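Local coordinates for discoidin-2 (Dictyostelium discoideum, PDB 2VMD), which binds galactose and N-acetylgalactosamine as a homotrimeric lectin and may take part in spore formation and in building the spore coat, at residues 185-190 / 233-238; 217-222 / 244-249. One frame throughout, in Å; residues are numbered along the deposited sequence.

Interactions 1 and 2 lie with their centres about 9 Å apart in the lectin-like region, and together they sample both sheets of its beta sandwich. Interaction 1 joins neighbouring strands of one sheet; interaction 2 packs one sheet on the other. Strand 230-237 is the middle strand between 183-190 and 216-224, so residues 217-222 continue the sheet of interaction 1, with Thr-237 OG1 2.7 Å from Arg-218 O. In the core, Phe-235 CE1 meets Phe-248 CD2 at 3.6 Å. At the sugar end, Trp-238 NE1 packs 3.5 Å from Arg-218 CD, and both residues bind the same galactoside, which Asp-209 of the second subunit also holds.

Interaction 1: residues 185-190 / 233-238; sequences IVRHVK and LTFITW. With MBG (methyl beta-D-galactopyranoside), chain D.
Arg-187 and Phe-235 meet on the inner face of an antiparallel strand pair, the edge and middle strands of one sheet of the H-type lectin sandwich. Starting from the backbone of Arg-187, CB lies 3.9 Å from Phe-235 CE2. CG, set beside the backbone N and anti to the carbonyl carbon (chi1 -71°), comes closer, to 3.6 Å from Phe-235 CE2. The approach is oblique: the two side chains cross at about a right angle, with guanidinium and ring planes 56° apart. At the next bond the arginine chain bends, which carries CD and the guanidinium off the ring. At the tip, NH2 forms a salt bridge with Asp-173 and a hydrogen bond to the carbonyl of Ile-171.

The Phe-235 ring is held from further directions. Leu-233 CD1, two residues back on the same strand, sits 3.6 Å above the plane of the ring, over its centre, and Ile-185 O lies at the ring edge. Ile-185 CG2 touches Phe-235 CB at 4.1 Å. Beneath these side chains Ile-185 and Phe-235 exchange two backbone hydrogen bonds, as do Arg-187 and Leu-233. On the other face Val-186 CG2 lies 3.7 Å from Thr-234 OG1, a hydroxyl bonded to Glu-224.

Past the paired region, Trp-238 reaches the methyl galactoside: its NE1 donates a nearly straight hydrogen bond to O3 of the sugar (2.8 Å, 170°).

On the inner face, Val-169 of strand 163-170 touches Arg-187, Leu-233 and Phe-235, while Phe-248 and Leu-246 of strand 242-254 pack on Leu-233 and Phe-235 respectively.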
loop_
_atom_site.group_PDB
_atom_site.type_symbol
_atom_site.label_atom_id
_atom_site.label_comp_id
_atom_site.label_asym_id
_atom_site.label_seq_id
_atom_site.Cartn_x
_atom_site.Cartn_y
_atom_site.Cartn_z
ATOM N N ILE A 185 -35.532 14.004 10.469
ATOM C CA ILE A 185 -34.704 15.179 10.444
ATOM C C ILE A 185 -33.364 14.789 9.831
ATOM O O ILE A 185 -32.920 13.636 9.946
ATOM C CB ILE A 185 -34.543 15.866 11.819
ATOM C CG1 ILE A 185 -33.815 17.190 11.605
ATOM C CG2 ILE A 185 -33.797 14.979 12.800
ATOM C CD1 ILE A 185 -33.875 18.168 12.741
ATOM N N VAL A 186 -32.762 15.743 9.131
ATOM C CA VAL A 186 -31.513 15.499 8.433
ATOM C C VAL A 186 -30.423 16.304 9.118
ATOM O O VAL A 186 -30.576 17.511 9.327
ATOM C CB VAL A 186 -31.603 15.884 6.936
ATOM C CG1 VAL A 186 -30.268 15.717 6.266
ATOM C CG2 VAL A 186 -32.626 15.032 6.213
ATOM N N ARG A 187 -29.336 15.627 9.479
ATOM C CA ARG A 187 -28.130 16.317 9.938
ATOM C C ARG A 187 -27.090 16.223 8.820
ATOM O O ARG A 187 -26.795 15.128 8.354
ATOM C CB ARG A 187 -27.602 15.686 11.230
ATOM C CG ARG A 187 -28.479 15.958 12.458
ATOM C CD ARG A 187 -28.456 17.406 12.838
ATOM N NE ARG A 187 -29.340 17.687 13.962
ATOM C CZ ARG A 187 -30.423 18.459 13.901
ATOM N NH1 ARG A 187 -30.775 19.054 12.765
ATOM N NH2 ARG A 187 -31.150 18.649 14.988
ATOM N N HIS A 188 -26.569 17.359 8.351
ATOM C CA HIS A 188 -25.489 17.293 7.360
ATOM C C HIS A 188 -24.136 17.164 8.041
ATOM O O HIS A 188 -23.830 17.866 9.018
ATOM C CB HIS A 188 -25.494 18.442 6.334
ATOM C CG HIS A 188 -24.550 18.221 5.183
ATOM N ND1 HIS A 188 -24.906 17.529 4.046
ATOM C CD2 HIS A 188 -23.258 18.589 5.007
ATOM C CE1 HIS A 188 -23.876 17.482 3.218
ATOM N NE2 HIS A 188 -22.863 18.118 3.777
ATOM N N VAL A 189 -23.342 16.238 7.518
ATOM C CA VAL A 189 -22.047 15.891 8.089
ATOM C C VAL A 189 -20.949 16.206 7.068
ATOM O O VAL A 189 -21.011 15.751 5.928
ATOM C CB VAL A 189 -22.012 14.384 8.464
ATOM C CG1 VAL A 189 -20.629 13.958 8.961
ATOM C CG2 VAL A 189 -23.117 14.058 9.484
ATOM N N LYS A 190 -19.973 17.023 7.468
ATOM C CA LYS A 190 -18.784 17.250 6.636
ATOM C C LYS A 190 -17.693 16.308 7.111
ATOM O O LYS A 190 -17.423 16.240 8.315
ATOM C CB LYS A 190 -18.282 18.688 6.729
ATOM C CG LYS A 190 -19.191 19.710 6.088
ATOM C CD LYS A 190 -18.403 20.925 5.621
ATOM C CE LYS A 190 -19.224 21.768 4.631
ATOM N NZ LYS A 190 -18.961 23.245 4.823
ATOM N N LEU A 233 -27.159 12.424 7.335
ATOM C CA LEU A 233 -27.728 11.374 8.154
ATOM C C LEU A 233 -29.184 11.767 8.336
ATOM O O LEU A 233 -29.507 12.784 8.976
ATOM C CB LEU A 233 -27.042 11.291 9.504
ATOM C CG LEU A 233 -27.117 9.980 10.322
ATOM C CD1 LEU A 233 -28.552 9.425 10.471
ATOM C CD2 LEU A 233 -26.190 8.915 9.766
ATOM N N THR A 234 -30.064 10.992 7.721
ATOM C CA THR A 234 -31.481 11.172 7.919
ATOM C C THR A 234 -31.920 10.306 9.103
ATOM O O THR A 234 -31.808 9.075 9.031
ATOM C CB THR A 234 -32.171 10.756 6.653
ATOM O OG1 THR A 234 -31.615 11.537 5.582
ATOM C CG2 THR A 234 -33.699 10.962 6.772
ATOM N N PHE A 235 -32.341 10.952 10.199
ATOM C CA PHE A 235 -32.901 10.269 11.385
ATOM C C PHE A 235 -34.393 10.140 11.140
ATOM O O PHE A 235 -35.020 11.130 10.720
ATOM C CB PHE A 235 -32.652 11.095 12.655
ATOM C CG PHE A 235 -31.191 11.255 13.006
ATOM C CD1 PHE A 235 -30.603 10.423 13.939
ATOM C CD2 PHE A 235 -30.406 12.230 12.382
ATOM C CE1 PHE A 235 -29.267 10.552 14.269
ATOM C CE2 PHE A 235 -29.049 12.363 12.693
ATOM C CZ PHE A 235 -28.481 11.511 13.660
ATOM N N ILE A 236 -34.950 8.943 11.375
ATOM C CA ILE A 236 -36.344 8.633 10.993
ATOM C C ILE A 236 -37.115 7.966 12.150
ATOM O O ILE A 236 -36.584 7.065 12.819
ATOM C CB ILE A 236 -36.409 7.666 9.790
ATOM C CG1 ILE A 236 -35.496 8.145 8.645
ATOM C CG2 ILE A 236 -37.872 7.523 9.312
ATOM C CD1 ILE A 236 -35.205 7.046 7.571
ATOM N N THR A 237 -38.329 8.444 12.423
ATOM C CA THR A 237 -39.258 7.710 13.280
ATOM C C THR A 237 -40.615 7.700 12.593
ATOM O O THR A 237 -40.801 8.419 11.625
ATOM C CB THR A 237 -39.310 8.206 14.754
ATOM O OG1 THR A 237 -39.960 7.219 15.573
ATOM C CG2 THR A 237 -39.988 9.562 14.928
ATOM N N TRP A 238 -41.519 6.834 13.038
ATOM C CA TRP A 238 -42.858 6.798 12.435
ATOM C C TRP A 238 -43.855 6.296 13.483
ATOM O O TRP A 238 -43.498 6.224 14.668
ATOM C CB TRP A 238 -42.863 6.045 11.084
ATOM C CG TRP A 238 -42.494 4.583 11.199
ATOM C CD1 TRP A 238 -43.346 3.517 11.096
ATOM C CD2 TRP A 238 -41.179 4.033 11.406
ATOM N NE1 TRP A 238 -42.645 2.328 11.232
ATOM C CE2 TRP A 238 -41.310 2.614 11.402
ATOM C CE3 TRP A 238 -39.899 4.591 11.556
ATOM C CZ2 TRP A 238 -40.205 1.751 11.612
ATOM C CZ3 TRP A 238 -38.803 3.740 11.743
ATOM C CH2 TRP A 238 -38.966 2.325 11.784
HETATM C C1 MBG D . -47.198 -0.238 11.902
HETATM C C2 MBG D . -45.853 0.335 11.407
HETATM C C3 MBG D . -44.821 -0.784 11.373
HETATM C C4 MBG D . -44.721 -1.463 12.746
HETATM C C5 MBG D . -46.127 -1.885 13.199
HETATM C C6 MBG D . -46.092 -2.517 14.585
HETATM C C7 MBG D . -47.818 2.089 11.934
HETATM O O1 MBG D . -48.288 0.710 11.876
HETATM O O2 MBG D . -45.913 0.911 10.097
HETATM O O3 MBG D . -43.563 -0.262 10.917
HETATM O O4 MBG D . -44.144 -0.553 13.698
HETATM O O5 MBG D . -47.009 -0.760 13.250
HETATM O O6 MBG D . -47.351 -3.159 14.841
#

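Interaction 2: residues 217-222 / 244-249; sequences MRWEGK and YDLTFD. With MBG (methyl beta-D-galactopyranoside), chain D; MBG (methyl beta-D-galactopyranoside), chain B.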
loop_
_atom_site.group_PDB
_atom_site.type_symbol
_atom_site.label_atom_id
_atom_site.label_comp_id
_atom_site.label_asym_id
_atom_site.label_seq_id
_atom_site.Cartn_x
_atom_site.Cartn_y
_atom_site.Cartn_z
ATOM N N MET A 217 -41.208 0.212 19.600
ATOM C CA MET A 217 -40.074 1.114 19.342
ATOM C C MET A 217 -39.847 1.202 17.831
ATOM O O MET A 217 -39.867 0.176 17.133
ATOM C CB MET A 217 -38.799 0.627 20.039
ATOM C CG MET A 217 -37.586 1.460 19.686
ATOM S SD MET A 217 -37.791 3.098 20.379
ATOM C CE MET A 217 -37.353 2.712 22.074
ATOM N N ARG A 218 -39.702 2.427 17.333
ATOM C CA ARG A 218 -39.471 2.690 15.907
ATOM C C ARG A 218 -38.387 3.762 15.738
ATOM O O ARG A 218 -38.604 4.931 16.085
ATOM C CB ARG A 218 -40.756 3.138 15.234
ATOM C CG ARG A 218 -41.909 2.161 15.362
ATOM C CD ARG A 218 -43.133 2.741 14.659
ATOM N NE ARG A 218 -44.295 1.865 14.733
ATOM C CZ ARG A 218 -45.308 2.034 15.572
ATOM N NH1 ARG A 218 -45.301 3.061 16.409
ATOM N NH2 ARG A 218 -46.355 1.204 15.535
ATOM N N TRP A 219 -37.222 3.375 15.231
ATOM C CA TRP A 219 -36.179 4.370 14.907
ATOM C C TRP A 219 -35.362 3.799 13.760
ATOM O O TRP A 219 -35.268 2.562 13.573
ATOM C CB TRP A 219 -35.316 4.848 16.125
ATOM C CG TRP A 219 -34.487 3.774 16.818
ATOM C CD1 TRP A 219 -34.782 3.155 17.984
ATOM C CD2 TRP A 219 -33.251 3.200 16.366
ATOM N NE1 TRP A 219 -33.828 2.222 18.285
ATOM C CE2 TRP A 219 -32.876 2.225 17.307
ATOM C CE3 TRP A 219 -32.428 3.415 15.251
ATOM C CZ2 TRP A 219 -31.699 1.485 17.196
ATOM C CZ3 TRP A 219 -31.273 2.683 15.127
ATOM C CH2 TRP A 219 -30.909 1.717 16.098
ATOM N N GLU A 220 -34.837 4.696 12.959
ATOM C CA GLU A 220 -33.960 4.310 11.878
ATOM C C GLU A 220 -33.019 5.449 11.544
ATOM O O GLU A 220 -33.360 6.613 11.725
ATOM C CB GLU A 220 -34.793 3.962 10.656
ATOM C CG GLU A 220 -33.989 3.378 9.542
ATOM C CD GLU A 220 -34.829 2.902 8.403
ATOM O OE1 GLU A 220 -36.070 3.062 8.445
ATOM O OE2 GLU A 220 -34.241 2.347 7.443
ATOM N N GLY A 221 -31.828 5.111 11.058
ATOM C CA GLY A 221 -30.893 6.107 10.543
ATOM C C GLY A 221 -30.537 5.681 9.131
ATOM O O GLY A 221 -30.490 4.492 8.830
ATOM N N LYS A 222 -30.308 6.657 8.251
ATOM C CA LYS A 222 -29.906 6.385 6.868
ATOM C C LYS A 222 -28.851 7.418 6.519
ATOM O O LYS A 222 -29.043 8.599 6.813
ATOM C CB LYS A 222 -31.088 6.567 5.894
ATOM C CG LYS A 222 -31.821 5.285 5.576
ATOM C CD LYS A 222 -33.041 5.445 4.611
ATOM C CE LYS A 222 -33.793 4.086 4.556
ATOM N NZ LYS A 222 -35.064 4.006 3.738
ATOM N N TYR A 244 -36.157 11.327 21.533
ATOM C CA TYR A 244 -35.493 12.420 22.258
ATOM C C TYR A 244 -34.086 12.680 21.709
ATOM O O TYR A 244 -33.726 13.849 21.444
ATOM C CB TYR A 244 -35.458 12.120 23.750
ATOM C CG TYR A 244 -35.098 13.269 24.680
ATOM C CD1 TYR A 244 -36.095 13.961 25.375
ATOM C CD2 TYR A 244 -33.762 13.636 24.890
ATOM C CE1 TYR A 244 -35.768 15.013 26.235
ATOM C CE2 TYR A 244 -33.426 14.663 25.756
ATOM C CZ TYR A 244 -34.430 15.351 26.421
ATOM O OH TYR A 244 -34.077 16.381 27.289
ATOM N N ASP A 245 -33.328 11.609 21.472
ATOM C CA ASP A 245 -32.037 11.715 20.771
ATOM C C ASP A 245 -31.642 10.360 20.230
ATOM O O ASP A 245 -32.034 9.333 20.795
ATOM C CB ASP A 245 -30.955 12.204 21.744
ATOM C CG ASP A 245 -29.747 12.889 21.043
ATOM O OD1 ASP A 245 -29.803 13.220 19.832
ATOM O OD2 ASP A 245 -28.738 13.130 21.746
ATOM N N LEU A 246 -30.806 10.362 19.180
ATOM C CA LEU A 246 -30.206 9.144 18.639
ATOM C C LEU A 246 -28.790 9.549 18.238
ATOM O O LEU A 246 -28.581 10.697 17.825
ATOM C CB LEU A 246 -30.958 8.673 17.375
ATOM C CG LEU A 246 -32.301 7.938 17.440
ATOM C CD1 LEU A 246 -32.971 7.819 16.021
ATOM C CD2 LEU A 246 -32.168 6.596 18.126
ATOM N N THR A 247 -27.812 8.667 18.429
ATOM C CA THR A 247 -26.422 8.929 17.961
ATOM C C THR A 247 -25.934 7.739 17.111
ATOM O O THR A 247 -26.115 6.593 17.521
ATOM C CB THR A 247 -25.442 9.135 19.145
ATOM O OG1 THR A 247 -25.928 10.183 19.999
ATOM C CG2 THR A 247 -23.981 9.477 18.669
ATOM N N PHE A 248 -25.302 8.041 15.966
ATOM C CA PHE A 248 -24.641 7.061 15.098
ATOM C C PHE A 248 -23.144 7.379 14.988
ATOM O O PHE A 248 -22.760 8.557 14.880
ATOM C CB PHE A 248 -25.251 7.090 13.703
ATOM C CG PHE A 248 -26.633 6.533 13.634
ATOM C CD1 PHE A 248 -26.840 5.176 13.380
ATOM C CD2 PHE A 248 -27.749 7.352 13.838
ATOM C CE1 PHE A 248 -28.139 4.649 13.333
ATOM C CE2 PHE A 248 -29.051 6.819 13.778
ATOM C CZ PHE A 248 -29.232 5.475 13.527
ATOM N N ASP A 249 -22.310 6.341 15.030
ATOM C CA ASP A 249 -20.936 6.430 14.511
ATOM C C ASP A 249 -21.040 6.112 13.042
ATOM O O ASP A 249 -21.851 5.261 12.638
ATOM C CB ASP A 249 -20.012 5.413 15.192
ATOM C CG ASP A 249 -19.276 5.997 16.391
ATOM O OD1 ASP A 249 -19.293 7.249 16.560
ATOM O OD2 ASP A 249 -18.695 5.207 17.170
HETATM C C1 MBG D . -47.198 -0.238 11.902
HETATM C C2 MBG D . -45.853 0.335 11.407
HETATM C C3 MBG D . -44.821 -0.784 11.373
HETATM C C4 MBG D . -44.721 -1.463 12.746
HETATM C C5 MBG D . -46.127 -1.885 13.199
HETATM C C6 MBG D . -46.092 -2.517 14.585
HETATM C C7 MBG D . -47.818 2.089 11.934
HETATM O O1 MBG D . -48.288 0.710 11.876
HETATM O O2 MBG D . -45.913 0.911 10.097
HETATM O O3 MBG D . -43.563 -0.262 10.917
HETATM O O4 MBG D . -44.144 -0.553 13.698
HETATM O O5 MBG D . -47.009 -0.760 13.250
HETATM O O6 MBG D . -47.351 -3.159 14.841
HETATM C C1 MBG B . -35.359 13.019 30.815
HETATM C C2 MBG B . -33.985 12.479 30.365
HETATM C C3 MBG B . -33.884 12.590 28.849
HETATM C C4 MBG B . -35.064 11.875 28.178
HETATM C C5 MBG B . -36.377 12.398 28.784
HETATM C C6 MBG B . -37.581 11.680 28.192
HETATM C C7 MBG B . -34.665 12.115 32.937
HETATM O O1 MBG B . -35.533 13.063 32.249
HETATM O O2 MBG B . -32.872 13.181 30.928
HETATM O O3 MBG B . -32.609 12.086 28.417
HETATM O O4 MBG B . -34.954 10.455 28.382
HETATM O O5 MBG B . -36.400 12.202 30.202
HETATM O O6 MBG B . -38.777 12.389 28.552
#
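Leu-246 and Phe-248 press against Trp-219 and Gly-221 across the core of the lectin-domain beta sandwich. Strands 217-222 and 244-249 belong to opposing sheets; their axes are 8.9 Å apart at closest approach and their directions differ by 38°. No hydrogen bond links the two segments; side chains of 244-249 pack on the indole and on the backbone at Gly-221.

The tight part centres on the indole of Trp-219. With CG between the backbone N and the carbonyl carbon (chi1 62°), the indole comes to the Leu-246 side, and chi2 (-102°) turns one ring face to that leucine. Leu-246 CD2 makes a CH-pi contact with the five-membered ring, 4.1 Å from its centroid, while the other branch, CD1, rests against Trp-219 CB at 3.8 Å. CZ3, on the six-membered ring, meets Phe-248 CZ obliquely at 3.8 Å. Phe-248 CZ also comes within 3.5 Å of Gly-221 CA, directly on the backbone, since glycine has no side chain to intervene.

The other side of strand 217-222 contrasts with this packed face: there Glu-220 is partly exposed and Lys-222 exposed to solvent. Residues 217-220 pair antiparallel with a strand of the second subunit, so the sheet continues across the trimer interface.

At the sugar end, Tyr-244 and Asp-245 together face Asp-209 of the neighbouring strand in a classic beta bulge. C4 of the chain B galactoside lies over one face of the Tyr-244 ring; Arg-218 and Trp-238 of the third subunit hydrogen-bond this sugar. Arg-218, its NH1 held by Asp-213 and Asn-241, extends to the chain D galactoside: NH2 donates to the ring oxygen O5 at 3.1 Å, and NE donates to O4 at 2.6 Å.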